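Local coordinates for protein cyclic nucleotide-gated potassium channel mll3241 (Mesorhizobium loti, PDB 4MUV) that conducts potassium as a cAMP-activated homotetrameric channel, its cytoplasmic cyclic nucleotide-binding domain here binding cyclic GMP in an engineered form, at residues Q15-A18 with A19-L22; V32-V35 with R36-A40; T42-A45 with G46-I49; S75-G78 with P79-F83. The protein carries 3 engineered substitutions. All blocks are in the same frame, centred on the assembly; numbering follows the deposited sequence. Where two conformers were deposited one is given.

Contact 1: residues Q15-A18 with A19-L22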
ATOM      1  N   GLN A  15      15.343   4.788   2.307  1.00  9.52           N
ATOM      2  CA  GLN A  15      15.844   4.771   0.934  1.00 10.81           C
ATOM      3  C   GLN A  15      14.700   4.578  -0.052  1.00 10.00           C
ATOM      4  O   GLN A  15      14.642   5.222  -1.109  1.00 11.82           O
ATOM      5  CB  GLN A  15      16.909   3.692   0.739  1.00 12.48           C
ATOM      6  CG  GLN A  15      17.448   3.615  -0.704  1.00 15.59           C
ATOM      7  CD  GLN A  15      16.688   2.607  -1.584  1.00 17.81           C
ATOM      8  OE1 GLN A  15      16.445   1.469  -1.176  1.00 18.76           O
ATOM      9  NE2 GLN A  15      16.340   3.013  -2.797  1.00 19.82           N
ATOM     10  N   LEU A  16      13.778   3.677   0.302  1.00  9.82           N
ATOM     11  CA  LEU A  16      12.681   3.316  -0.579  1.00  8.80           C
ATOM     12  C   LEU A  16      11.583   4.360  -0.640  1.00 10.00           C
ATOM     13  O   LEU A  16      10.861   4.437  -1.640  1.00 10.11           O
ATOM     14  CB  LEU A  16      12.076   1.993  -0.126  1.00  8.93           C
ATOM     15  CG  LEU A  16      12.941   0.764  -0.329  1.00  9.50           C
ATOM     16  CD1 LEU A  16      12.339  -0.454   0.367  1.00 11.13           C
ATOM     17  CD2 LEU A  16      13.082   0.478  -1.821  1.00 13.12           C
ATOM     18  N   VAL A  17      11.413   5.165   0.404  1.00  8.99           N
ATOM     19  CA  VAL A  17      10.265   6.057   0.418  1.00 10.70           C
ATOM     20  C   VAL A  17      10.368   7.172  -0.617  1.00 10.31           C
ATOM     21  O   VAL A  17       9.354   7.751  -1.011  1.00 11.68           O
ATOM     22  CB  VAL A  17       9.951   6.618   1.840  1.00 11.93           C
ATOM     23  CG1 VAL A  17      10.837   7.799   2.221  1.00 12.69           C
ATOM     24  CG2 VAL A  17       8.462   6.980   1.959  1.00 14.19           C
ATOM     25  N   ALA A  18      11.578   7.469  -1.094  1.00 10.56           N
ATOM     26  CA  ALA A  18      11.737   8.477  -2.145  1.00 11.42           C
ATOM     27  C   ALA A  18      10.968   8.085  -3.423  1.00 11.58           C
ATOM     28  O   ALA A  18      10.663   8.935  -4.236  1.00 14.78           O
ATOM     29  CB  ALA A  18      13.216   8.677  -2.461  1.00 12.83           C
ATOM     30  N   ALA A  19      10.625   6.803  -3.567  1.00 12.97           N
ATOM     31  CA  ALA A  19       9.862   6.308  -4.718  1.00 13.58           C
ATOM     32  C   ALA A  19       8.330   6.420  -4.558  1.00 14.30           C
ATOM     33  O   ALA A  19       7.582   5.921  -5.401  1.00 16.91           O
ATOM     34  CB  ALA A  19      10.242   4.860  -4.996  1.00 14.97           C
ATOM     35  N   VAL A  20       7.857   7.078  -3.515  1.00 14.54           N
ATOM     36  CA  VAL A  20       6.412   7.208  -3.267  1.00 14.46           C
ATOM     37  C   VAL A  20       5.977   8.658  -3.411  1.00 14.05           C
ATOM     38  O   VAL A  20       6.072   9.416  -2.461  1.00 13.68           O
ATOM     39  CB  VAL A  20       6.028   6.695  -1.852  1.00 15.36           C
ATOM     40  CG1 VAL A  20       4.498   6.764  -1.639  1.00 16.32           C
ATOM     41  CG2 VAL A  20       6.505   5.268  -1.667  1.00 17.75           C
ATOM     42  N   PRO A  21       5.446   9.027  -4.590  1.00 16.68           N
ATOM     43  CA  PRO A  21       5.081  10.427  -4.802  1.00 17.00           C
ATOM     44  C   PRO A  21       4.075  10.945  -3.800  1.00 14.65           C
ATOM     45  O   PRO A  21       4.118  12.119  -3.446  1.00 16.13           O
ATOM     46  CB  PRO A  21       4.446  10.416  -6.192  1.00 20.75           C
ATOM     47  CG  PRO A  21       5.066   9.280  -6.871  1.00 20.90           C
ATOM     48  CD  PRO A  21       5.240   8.234  -5.815  1.00 18.46           C
ATOM     49  N   LEU A  22       3.179  10.082  -3.351  1.00 16.40           N
ATOM     50  CA  LEU A  22       2.156  10.495  -2.412  1.00 17.46           C
ATOM     51  C   LEU A  22       2.756  11.198  -1.202  1.00 18.26           C
ATOM     52  O   LEU A  22       2.162  12.130  -0.666  1.00 20.49           O
ATOM     53  CB  LEU A  22       1.328   9.289  -1.949  1.00 18.22           C
ATOM     54  CG  LEU A  22       0.079   9.602  -1.133  1.00 18.87           C
ATOM     55  CD1 LEU A  22      -0.937  10.380  -1.989  1.00 19.68           C
ATOM     56  CD2 LEU A  22      -0.549   8.301  -0.635  1.00 19.34           C
TER
HETATM   57  O   HOH W   1       8.220  10.480  -1.057  1.00 17.78           O

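Contact 2: residues V32-V35 with R36-A40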
ATOM      1  N   VAL A  32       8.407  11.309   8.553  1.00 11.31           N
ATOM      2  CA  VAL A  32       9.275  10.492   9.382  1.00 11.24           C
ATOM      3  C   VAL A  32       8.466   9.541  10.273  1.00 11.37           C
ATOM      4  O   VAL A  32       8.806   8.363  10.400  1.00 12.25           O
ATOM      5  CB  VAL A  32      10.266  11.354  10.172  1.00 13.38           C
ATOM      6  CG1 VAL A  32      11.027  10.523  11.191  1.00 16.39           C
ATOM      7  CG2 VAL A  32      11.237  12.056   9.227  1.00 15.00           C
ATOM      8  N   GLU A  33       7.378  10.038  10.853  1.00 10.21           N
ATOM      9  CA  GLU A  33       6.537   9.204  11.696  1.00 10.94           C
ATOM     10  C   GLU A  33       6.040   7.990  10.906  1.00  9.04           C
ATOM     11  O   GLU A  33       6.072   6.839  11.390  1.00 11.11           O
ATOM     12  CB  GLU A  33       5.375  10.029  12.269  1.00 13.09           C
ATOM     13  CG  GLU A  33       4.677   9.427  13.472  1.00 15.49           C
ATOM     14  CD  GLU A  33       3.544   8.478  13.131  1.00 20.43           C
ATOM     15  OE1 GLU A  33       3.104   8.421  11.958  1.00 21.41           O
ATOM     16  OE2 GLU A  33       3.073   7.782  14.061  1.00 23.94           O
ATOM     17  N   ILE A  34       5.575   8.222   9.684  1.00  9.25           N
ATOM     18  CA  ILE A  34       5.029   7.157   8.866  1.00  9.37           C
ATOM     19  C   ILE A  34       6.121   6.187   8.436  1.00  9.24           C
ATOM     20  O   ILE A  34       5.922   4.973   8.481  1.00 10.05           O
ATOM     21  CB  ILE A  34       4.255   7.744   7.706  1.00 12.66           C
ATOM     22  CG1 ILE A  34       2.990   8.441   8.237  1.00 16.79           C
ATOM     23  CG2 ILE A  34       3.911   6.666   6.686  1.00 15.59           C
ATOM     24  CD1 ILE A  34       1.923   7.479   8.871  1.00 19.33           C
ATOM     25  N   VAL A  35       7.284   6.696   8.065  1.00 10.00           N
ATOM     26  CA  VAL A  35       8.358   5.814   7.630  1.00  9.70           C
ATOM     27  C   VAL A  35       8.820   4.862   8.736  1.00  9.05           C
ATOM     28  O   VAL A  35       9.123   3.706   8.474  1.00 10.36           O
ATOM     29  CB  VAL A  35       9.503   6.590   6.986  1.00 13.29           C
ATOM     30  CG1 VAL A  35      10.629   5.633   6.593  1.00 17.72           C
ATOM     31  CG2 VAL A  35       9.002   7.275   5.739  1.00 16.13           C
ATOM     32  N   ARG A  36       8.818   5.323   9.979  1.00  8.93           N
ATOM     33  CA  ARG A  36       9.144   4.458  11.099  1.00 10.10           C
ATOM     34  C   ARG A  36       8.123   3.329  11.269  1.00 11.16           C
ATOM     35  O   ARG A  36       8.457   2.266  11.796  1.00 12.91           O
ATOM     36  CB  ARG A  36       9.216   5.260  12.398  1.00 12.54           C
ATOM     37  CG  ARG A  36      10.333   6.236  12.485  1.00 15.92           C
ATOM     38  CD  ARG A  36      10.421   6.774  13.917  1.00 20.00           C
ATOM     39  NE  ARG A  36      11.125   8.055  14.006  1.00 24.32           N
ATOM     40  CZ  ARG A  36      12.442   8.204  13.871  1.00 26.93           C
ATOM     41  NH1 ARG A  36      13.216   7.148  13.655  1.00 29.91           N
ATOM     42  NH2 ARG A  36      12.995   9.412  13.977  1.00 28.08           N
ATOM     43  N   ALA A  37       6.884   3.572  10.860  1.00 10.10           N
ATOM     44  CA  ALA A  37       5.819   2.599  11.021  1.00 11.35           C
ATOM     45  C   ALA A  37       5.732   1.633   9.860  1.00 10.36           C
ATOM     46  O   ALA A  37       5.184   0.535   9.994  1.00 11.50           O
ATOM     47  CB  ALA A  37       4.508   3.312  11.189  1.00 13.92           C
ATOM     48  N   LEU A  38       6.253   2.026   8.701  1.00  9.23           N
ATOM     49  CA  LEU A  38       6.217   1.178   7.525  1.00  8.18           C
ATOM     50  C   LEU A  38       7.105  -0.027   7.733  1.00  8.71           C
ATOM     51  O   LEU A  38       8.045   0.022   8.520  1.00 10.31           O
ATOM     52  CB  LEU A  38       6.706   1.923   6.289  1.00  8.91           C
ATOM     53  CG  LEU A  38       5.801   3.023   5.762  1.00  9.45           C
ATOM     54  CD1 LEU A  38       6.523   3.859   4.715  1.00 10.84           C
ATOM     55  CD2 LEU A  38       4.536   2.446   5.194  1.00 11.75           C
ATOM     56  N   ARG A  39       6.826  -1.098   7.004  1.00  9.18           N
ATOM     57  CA  ARG A  39       7.677  -2.272   7.011  1.00  9.50           C
ATOM     58  C   ARG A  39       7.976  -2.657   5.571  1.00  9.47           C
ATOM     59  O   ARG A  39       7.077  -2.928   4.806  1.00  9.61           O
ATOM     60  CB  ARG A  39       7.011  -3.413   7.782  1.00 12.34           C
ATOM     61  CG  ARG A  39       6.684  -3.080   9.242  1.00 16.73           C
ATOM     62  CD  ARG A  39       5.955  -4.222   9.926  1.00 22.38           C
ATOM     63  NE  ARG A  39       5.493  -3.857  11.258  1.00 30.08           N
ATOM     64  CZ  ARG A  39       4.825  -4.692  12.052  1.00 34.42           C
ATOM     65  NH1 ARG A  39       4.555  -5.934  11.642  1.00 35.35           N
ATOM     66  NH2 ARG A  39       4.433  -4.292  13.254  1.00 35.62           N
ATOM     67  N   ALA A  40       9.251  -2.688   5.187  1.00  9.65           N
ATOM     68  CA  ALA A  40       9.591  -3.056   3.822  1.00  8.77           C
ATOM     69  C   ALA A  40       9.570  -4.570   3.669  1.00  8.33           C
ATOM     70  O   ALA A  40      10.071  -5.299   4.521  1.00 10.48           O
ATOM     71  CB  ALA A  40      10.946  -2.476   3.415  1.00 10.68           C
TER

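Contact 3: residues T42-A45 with G46-I49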
ATOM      1  N   THR A  42       9.819  -7.744   0.480  1.00 11.54           N
ATOM      2  CA  THR A  42       9.958  -8.201  -0.887  1.00 10.74           C
ATOM      3  C   THR A  42       9.163  -9.488  -1.074  1.00 11.48           C
ATOM      4  O   THR A  42       9.204 -10.397  -0.236  1.00 14.15           O
ATOM      5  CB  THR A  42      11.434  -8.383  -1.256  1.00 12.93           C
ATOM      6  OG1 THR A  42      12.097  -7.119  -1.181  1.00 15.96           O
ATOM      7  CG2 THR A  42      11.598  -8.911  -2.668  1.00 13.99           C
ATOM      8  N   VAL A  43       8.403  -9.538  -2.159  1.00 10.98           N
ATOM      9  CA  VAL A  43       7.520 -10.660  -2.478  1.00 10.75           C
ATOM     10  C   VAL A  43       7.945 -11.295  -3.800  1.00 11.60           C
ATOM     11  O   VAL A  43       8.122 -10.585  -4.781  1.00 11.69           O
ATOM     12  CB  VAL A  43       6.038 -10.183  -2.549  1.00 10.52           C
ATOM     13  CG1 VAL A  43       5.107 -11.335  -2.887  1.00 11.25           C
ATOM     14  CG2 VAL A  43       5.627  -9.555  -1.238  1.00 10.39           C
ATOM     15  N   PRO A  44       8.151 -12.624  -3.818  1.00 13.02           N
ATOM     16  CA  PRO A  44       8.587 -13.280  -5.059  1.00 12.38           C
ATOM     17  C   PRO A  44       7.491 -13.259  -6.118  1.00 12.62           C
ATOM     18  O   PRO A  44       6.296 -13.282  -5.823  1.00 12.96           O
ATOM     19  CB  PRO A  44       8.889 -14.722  -4.632  1.00 15.85           C
ATOM     20  CG  PRO A  44       8.118 -14.932  -3.400  1.00 18.75           C
ATOM     21  CD  PRO A  44       7.969 -13.589  -2.723  1.00 14.55           C
ATOM     22  N   ALA A  45       7.943 -13.245  -7.359  1.00 12.99           N
ATOM     23  CA  ALA A  45       7.065 -13.277  -8.496  1.00 14.27           C
ATOM     24  C   ALA A  45       6.021 -14.372  -8.359  1.00 14.06           C
ATOM     25  O   ALA A  45       6.327 -15.503  -8.009  1.00 14.70           O
ATOM     26  CB  ALA A  45       7.890 -13.474  -9.759  1.00 14.85           C
ATOM     27  N   GLY A  46       4.778 -14.007  -8.634  1.00 12.72           N
ATOM     28  CA  GLY A  46       3.655 -14.929  -8.654  1.00 14.11           C
ATOM     29  C   GLY A  46       2.905 -15.058  -7.337  1.00 13.95           C
ATOM     30  O   GLY A  46       1.745 -15.494  -7.334  1.00 17.36           O
ATOM     31  N   ALA A  47       3.515 -14.642  -6.225  1.00 13.12           N
ATOM     32  CA  ALA A  47       2.925 -14.871  -4.912  1.00 12.98           C
ATOM     33  C   ALA A  47       1.755 -13.918  -4.669  1.00 11.34           C
ATOM     34  O   ALA A  47       1.793 -12.739  -5.027  1.00 11.71           O
ATOM     35  CB  ALA A  47       3.977 -14.715  -3.821  1.00 13.02           C
ATOM     36  N   VAL A  48       0.728 -14.429  -4.005  1.00 13.54           N
ATOM     37  CA  VAL A  48      -0.436 -13.633  -3.645  1.00 13.17           C
ATOM     38  C   VAL A  48      -0.108 -12.766  -2.442  1.00 12.95           C
ATOM     39  O   VAL A  48       0.451 -13.229  -1.457  1.00 15.43           O
ATOM     40  CB  VAL A  48      -1.658 -14.541  -3.372  1.00 15.66           C
ATOM     41  CG1 VAL A  48      -2.799 -13.761  -2.780  1.00 15.89           C
ATOM     42  CG2 VAL A  48      -2.108 -15.178  -4.671  1.00 16.48           C
ATOM     43  N   ILE A  49      -0.443 -11.493  -2.560  1.00 10.89           N
ATOM     44  CA  ILE A  49      -0.219 -10.498  -1.519  1.00 11.24           C
ATOM     45  C   ILE A  49      -1.517 -10.247  -0.729  1.00 12.57           C
ATOM     46  O   ILE A  49      -1.497 -10.202   0.507  1.00 14.74           O
ATOM     47  CB  ILE A  49       0.339  -9.204  -2.119  1.00  9.71           C
ATOM     48  CG1 ILE A  49       1.677  -9.496  -2.830  1.00 11.89           C
ATOM     49  CG2 ILE A  49       0.484  -8.174  -1.042  1.00 10.44           C
ATOM     50  CD1 ILE A  49       2.064  -8.474  -3.814  1.00 10.55           C
TER

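Contact 4: residues S75-G78 with P79-F83. Engineered in segment 75-78: Ser75 (natural residue Val). With PCG (cyclic guanosine monophosphate), chain C.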
ATOM      1  N   SER A  75      -4.950  -4.951 -14.190  1.00 13.77           N
ATOM      2  CA  SER A  75      -3.926  -3.927 -14.328  1.00 14.78           C
ATOM      3  C   SER A  75      -2.654  -4.317 -13.597  1.00 11.96           C
ATOM      4  O   SER A  75      -2.628  -5.245 -12.788  1.00 13.08           O
ATOM      5  CB  SER A  75      -4.448  -2.587 -13.811  1.00 19.03           C
ATOM      6  OG  SER A  75      -4.788  -2.668 -12.450  1.00 19.79           O
ATOM      7  N   GLU A  76      -1.586  -3.632 -13.959  1.00 13.70           N
ATOM      8  CA  GLU A  76      -0.297  -3.791 -13.314  0.58 14.54           C
ATOM      9  C   GLU A  76       0.033  -2.477 -12.601  1.00 14.28           C
ATOM     10  O   GLU A  76      -0.173  -1.389 -13.158  1.00 18.44           O
ATOM     11  CB  GLU A  76       0.772  -4.159 -14.358  0.58 17.95           C
ATOM     12  CG  GLU A  76       2.090  -4.718 -13.782  0.58 21.17           C
ATOM     13  CD  GLU A  76       3.106  -5.132 -14.845  0.58 23.67           C
ATOM     14  OE1 GLU A  76       3.162  -4.478 -15.912  0.58 27.47           O
ATOM     15  OE2 GLU A  76       3.864  -6.100 -14.599  0.58 21.36           O
ATOM     16  N   LEU A  77       0.527  -2.581 -11.380  1.00 11.71           N
ATOM     17  CA  LEU A  77       0.936  -1.415 -10.605  1.00 11.98           C
ATOM     18  C   LEU A  77       2.435  -1.483 -10.357  1.00 11.12           C
ATOM     19  O   LEU A  77       2.938  -2.462  -9.820  1.00 12.85           O
ATOM     20  CB  LEU A  77       0.201  -1.339  -9.281  1.00 11.64           C
ATOM     21  CG  LEU A  77      -1.332  -1.342  -9.340  1.00 14.22           C
ATOM     22  CD1 LEU A  77      -1.918  -1.361  -7.951  1.00 13.76           C
ATOM     23  CD2 LEU A  77      -1.833  -0.141 -10.094  1.00 17.94           C
ATOM     24  N   GLY A  78       3.126  -0.424 -10.743  1.00 11.26           N
ATOM     25  CA  GLY A  78       4.571  -0.303 -10.588  1.00 11.84           C
ATOM     26  C   GLY A  78       4.970   0.710  -9.525  1.00 10.99           C
ATOM     27  O   GLY A  78       4.137   1.166  -8.748  1.00 10.37           O
ATOM     28  N   PRO A  79       6.268   1.059  -9.481  1.00 11.76           N
ATOM     29  CA  PRO A  79       6.750   1.968  -8.434  1.00 11.72           C
ATOM     30  C   PRO A  79       5.950   3.253  -8.375  1.00 11.06           C
ATOM     31  O   PRO A  79       5.652   3.844  -9.425  1.00 12.96           O
ATOM     32  CB  PRO A  79       8.209   2.206  -8.830  1.00 15.05           C
ATOM     33  CG  PRO A  79       8.594   0.927  -9.506  1.00 14.86           C
ATOM     34  CD  PRO A  79       7.376   0.552 -10.312  1.00 14.39           C
ATOM     35  N   GLY A  80       5.588   3.648  -7.157  1.00 10.51           N
ATOM     36  CA  GLY A  80       4.831   4.861  -6.933  1.00 12.35           C
ATOM     37  C   GLY A  80       3.361   4.589  -6.721  1.00 11.70           C
ATOM     38  O   GLY A  80       2.649   5.428  -6.204  1.00 14.71           O
ATOM     39  N   ALA A  81       2.894   3.417  -7.137  1.00  9.95           N
ATOM     40  CA  ALA A  81       1.492   3.051  -6.985  1.00  9.09           C
ATOM     41  C   ALA A  81       1.241   2.469  -5.613  1.00  8.66           C
ATOM     42  O   ALA A  81       2.180   2.135  -4.897  1.00  9.72           O
ATOM     43  CB  ALA A  81       1.091   2.047  -8.078  1.00 11.56           C
ATOM     44  N   PHE A  82      -0.030   2.290  -5.274  1.00  7.98           N
ATOM     45  CA  PHE A  82      -0.390   1.701  -3.980  1.00  7.35           C
ATOM     46  C   PHE A  82      -1.661   0.891  -4.132  1.00  7.46           C
ATOM     47  O   PHE A  82      -2.442   1.083  -5.068  1.00  7.63           O
ATOM     48  CB  PHE A  82      -0.516   2.749  -2.867  1.00  8.64           C
ATOM     49  CG  PHE A  82      -1.488   3.843  -3.174  1.00  8.77           C
ATOM     50  CD1 PHE A  82      -2.857   3.648  -3.048  1.00  8.68           C
ATOM     51  CD2 PHE A  82      -1.041   5.090  -3.579  1.00 11.72           C
ATOM     52  CE1 PHE A  82      -3.759   4.651  -3.326  1.00 10.98           C
ATOM     53  CE2 PHE A  82      -1.942   6.103  -3.868  1.00 13.19           C
ATOM     54  CZ  PHE A  82      -3.311   5.874  -3.732  1.00 13.00           C
ATOM     55  N   PHE A  83      -1.833  -0.063  -3.229  1.00  7.54           N
ATOM     56  CA  PHE A  83      -3.021  -0.910  -3.207  1.00  7.23           C
ATOM     57  C   PHE A  83      -3.309  -1.375  -1.788  1.00  7.41           C
ATOM     58  O   PHE A  83      -2.431  -1.378  -0.928  1.00  7.69           O
ATOM     59  CB  PHE A  83      -2.840  -2.084  -4.171  1.00  8.02           C
ATOM     60  CG  PHE A  83      -1.744  -3.035  -3.796  1.00  7.54           C
ATOM     61  CD1 PHE A  83      -0.451  -2.830  -4.229  1.00  7.60           C
ATOM     62  CD2 PHE A  83      -2.012  -4.154  -3.034  1.00  7.59           C
ATOM     63  CE1 PHE A  83       0.556  -3.717  -3.873  1.00  8.29           C
ATOM     64  CE2 PHE A  83      -1.003  -5.031  -2.678  1.00  8.64           C
ATOM     65  CZ  PHE A  83       0.271  -4.821  -3.094  1.00  8.40           C
TER
HETATM   66  PA  PCG C 401      -8.452  -3.825  -1.487  1.00  7.07           P
HETATM   67  O1A PCG C 401      -8.179  -3.567  -0.020  1.00  8.00           O
HETATM   68  O2A PCG C 401      -9.868  -4.082  -1.865  1.00  8.23           O
HETATM   69  O5' PCG C 401      -7.591  -5.027  -1.938  1.00  7.12           O
HETATM   70  C5' PCG C 401      -7.375  -5.247  -3.258  1.00  8.86           C
HETATM   71  C4' PCG C 401      -6.803  -3.956  -3.870  1.00  7.32           C
HETATM   72  O4' PCG C 401      -6.442  -3.948  -5.301  1.00  8.14           O
HETATM   73  C3' PCG C 401      -7.705  -2.928  -3.706  1.00  7.02           C
HETATM   74  O3' PCG C 401      -7.905  -2.575  -2.301  1.00  7.25           O
HETATM   75  C2' PCG C 401      -7.048  -1.786  -4.584  1.00  7.42           C
HETATM   76  O2' PCG C 401      -6.170  -1.015  -3.764  1.00  8.00           O
HETATM   77  C1' PCG C 401      -6.347  -2.469  -5.594  1.00  6.67           C
HETATM   78  N9  PCG C 401      -6.782  -2.257  -6.942  1.00  7.65           N
HETATM   79  C8  PCG C 401      -6.067  -1.683  -7.966  1.00  8.03           C
HETATM   80  N7  PCG C 401      -6.811  -1.540  -9.064  1.00  8.12           N
HETATM   81  C5  PCG C 401      -8.044  -2.045  -8.732  1.00  7.64           C
HETATM   82  C6  PCG C 401      -9.259  -2.162  -9.490  1.00  8.99           C
HETATM   83  O6  PCG C 401      -9.416  -1.806 -10.684  1.00  9.19           O
HETATM   84  N1  PCG C 401     -10.304  -2.729  -8.802  1.00  7.74           N
HETATM   85  C2  PCG C 401     -10.242  -3.115  -7.472  1.00  9.44           C
HETATM   86  N2  PCG C 401     -11.337  -3.641  -6.893  1.00 10.62           N
HETATM   87  N3  PCG C 401      -9.102  -3.020  -6.715  1.00  8.23           N
HETATM   88  C4  PCG C 401      -8.018  -2.457  -7.421  1.00  7.87           C

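Contact 1: residues Q15-A18 with A19-L22
A chi1 of -177° swings Val20 CG1 away from the residue's own N and brings CG2 round beside it, turned back toward Val17. There the two valines meet loosely, Val20 CG2 lying 4.5 Å from Val17 CG2 and 3.8 Å from the Val17 O. The backbone does most of the work. Ala19 N donates to Leu16 O at 3.1 Å, a fairly straight bond (159°), and Val20 N donates to Val17 O at 3.0 Å. Two successive bonds spanning three residues wind the chain more tightly than an alpha helix, and the second closes a type I beta turn from Val17 to Val20 through which helix 13-17 gives way to the loop leading toward helix 28-37. Ala19 CB rests on Leu16 O at 3.4 Å, on the more open side of the turn. Val17 O has a second partner: a water donates to it and also to Val20 O, the latter at 2.8 Å, bridging the two ends of the turn. Outside the two segments, Leu16 and Val20 both pack on Val63 of strand 58-64, and Val20 also reaches Phe61. Val17 is turned to helix 28-37, where it touches Leu31 and Val35.

Contact 2: residues V32-V35 with R36-A40
Arg36 runs back along Val32 over the last turn of helix 28-37, just before the chain passes into strand 39-43 of the cyclic nucleotide-binding domain. Its CB lies 3.7 Å from Glu33 O. With CG anti to the carbonyl carbon (chi1 -67°), the next methylene comes within 3.3 Å of Val32 O, the same oxygen that accepts the Arg36 backbone N. From CG to NE the chain is extended, and the two side chains lie side by side, pointing the same way. NE passes 3.7 Å from Val32 CG1, and the methyl ends up over one face of the guanidinium, 3.6 Å from NH2, an apolar group covering part of that face.

On the buried side Leu38 takes over, CG packing on Ile34 CG2 at 4.2 Å and CD1 on Val35 CG2. Leu107 and Leu109 of strand 104-110 also touch Leu38, and Asn13 ND2 donates to both Val35 O and Leu38 O. The helix finishes on a shared acceptor: Ile34 O takes Ala37 N from above its carbonyl plane at 2.9 Å, and Leu38 N nearly along the C=O axis at 3.0 Å.

Contact 3: residues T42-A45 with G46-I49
Val43 and Ala47 form the close-packed side of this bend, with Val43 CG1 set 3.7 Å from Ala47 CB. With chi1 at 180°, Val43 sends that methyl across to the returning chain, where it also meets Ile49 CG1 at 3.9 Å. One methyl thus touches both Ala47 and Ile49, the Val43 and Ile49 side chains meeting at a slant. Ala47 CB is hemmed in further by Pro44: it lies 3.4 Å from Pro44 O, and the CG of the proline ring approaches it at 4.2 Å.

The link between the two arms is a type II beta turn from Pro44 to Ala47, closed by a nearly straight bond from Ala47 N to Pro44 O (3.1 Å, 163°). It carries the chain from strand 39-43, in one antiparallel sheet of the beta roll, to strand 48-50, at the margin of the other. Gly46 takes the third position of the turn with a positive phi of 92°, a backbone shape suited to glycine, since a side chain there would run into Ala45 O.

The crest is much looser. Pro44, Ala45 and Gly46 are exposed, and Ala45 directs its CB away from the opposing arm. Below them the two arms are tied to separate neighbours: Val43 bonds through its backbone to Val104, whereas Ala47 and Ile49 bond to Ala100 and Val98 of strand 97-100. Val104 and Leu106 cover Val43 from strand 104-110, and Leu106 touches Ile49 as well.

Contact 4: residues S75-G78 with P79-F83
Two glycines flank a proline in the type II beta turn, Gly78 to Ala81, that links strand 75-77 of one sheet to strand 82-83 of the other. Ala81 N closes it on Gly78 O (3.0 Å, 158°), while Gly80 adopts a positive phi of 100° that would press a CB against the preceding carbonyl. Ala81 CB sits on the same oxygen at 3.2 Å and meets Leu77 CB at 3.7 Å. Leu77 extends CD1 to Phe82 O at 3.8 Å and to Phe83 CB at 4.0 Å, crossing the phenylalanine at a slant. The first strand pairs with 67-70 and the second with 58-64 in the cyclic nucleotide-binding beta roll.

Phe83 places CG between its backbone N and carbonyl carbon (chi1 65°), which sends the ring toward Phe60 and leaves the backbone side to the ribose. Its CA lies 3.2 Å from O2' of cyclic GMP, and its CB 3.8 Å from C1'. The engineered Ser75 brings OG to 4.1 Å from N7 of the guanine. Arg135 NH1 bonds Phe82 O nearby. Phe83 therefore offers the sugar carbon surface, while hydrogen bonds to the nucleotide come from residues such as Glu85, Arg94 and Ser95.

Overall arrangement
The four contacts follow one another along the chain of this cyclic nucleotide-binding domain. Contacts 1 and 2, with centres 11 Å apart, lie in the N-terminal helical part, contact 2 running on into strand 39-43, and touch through Val17 and Val35 and through Leu16 and Ala40. That strand leads into contact 3. Contacts 3 and 4 both join strands of the two antiparallel sheets; their centres are 14 Å apart and Ile49 packs on Phe83. Contact 1 also reaches contact 4, Pro21 against Gly80 and Leu22 against Phe82, whereas contacts 2 and 4 do not touch. Packing thus connects the turn beside the nucleotide to the loop after helix 13-17 and, through Ile49, to the 42-49 turn.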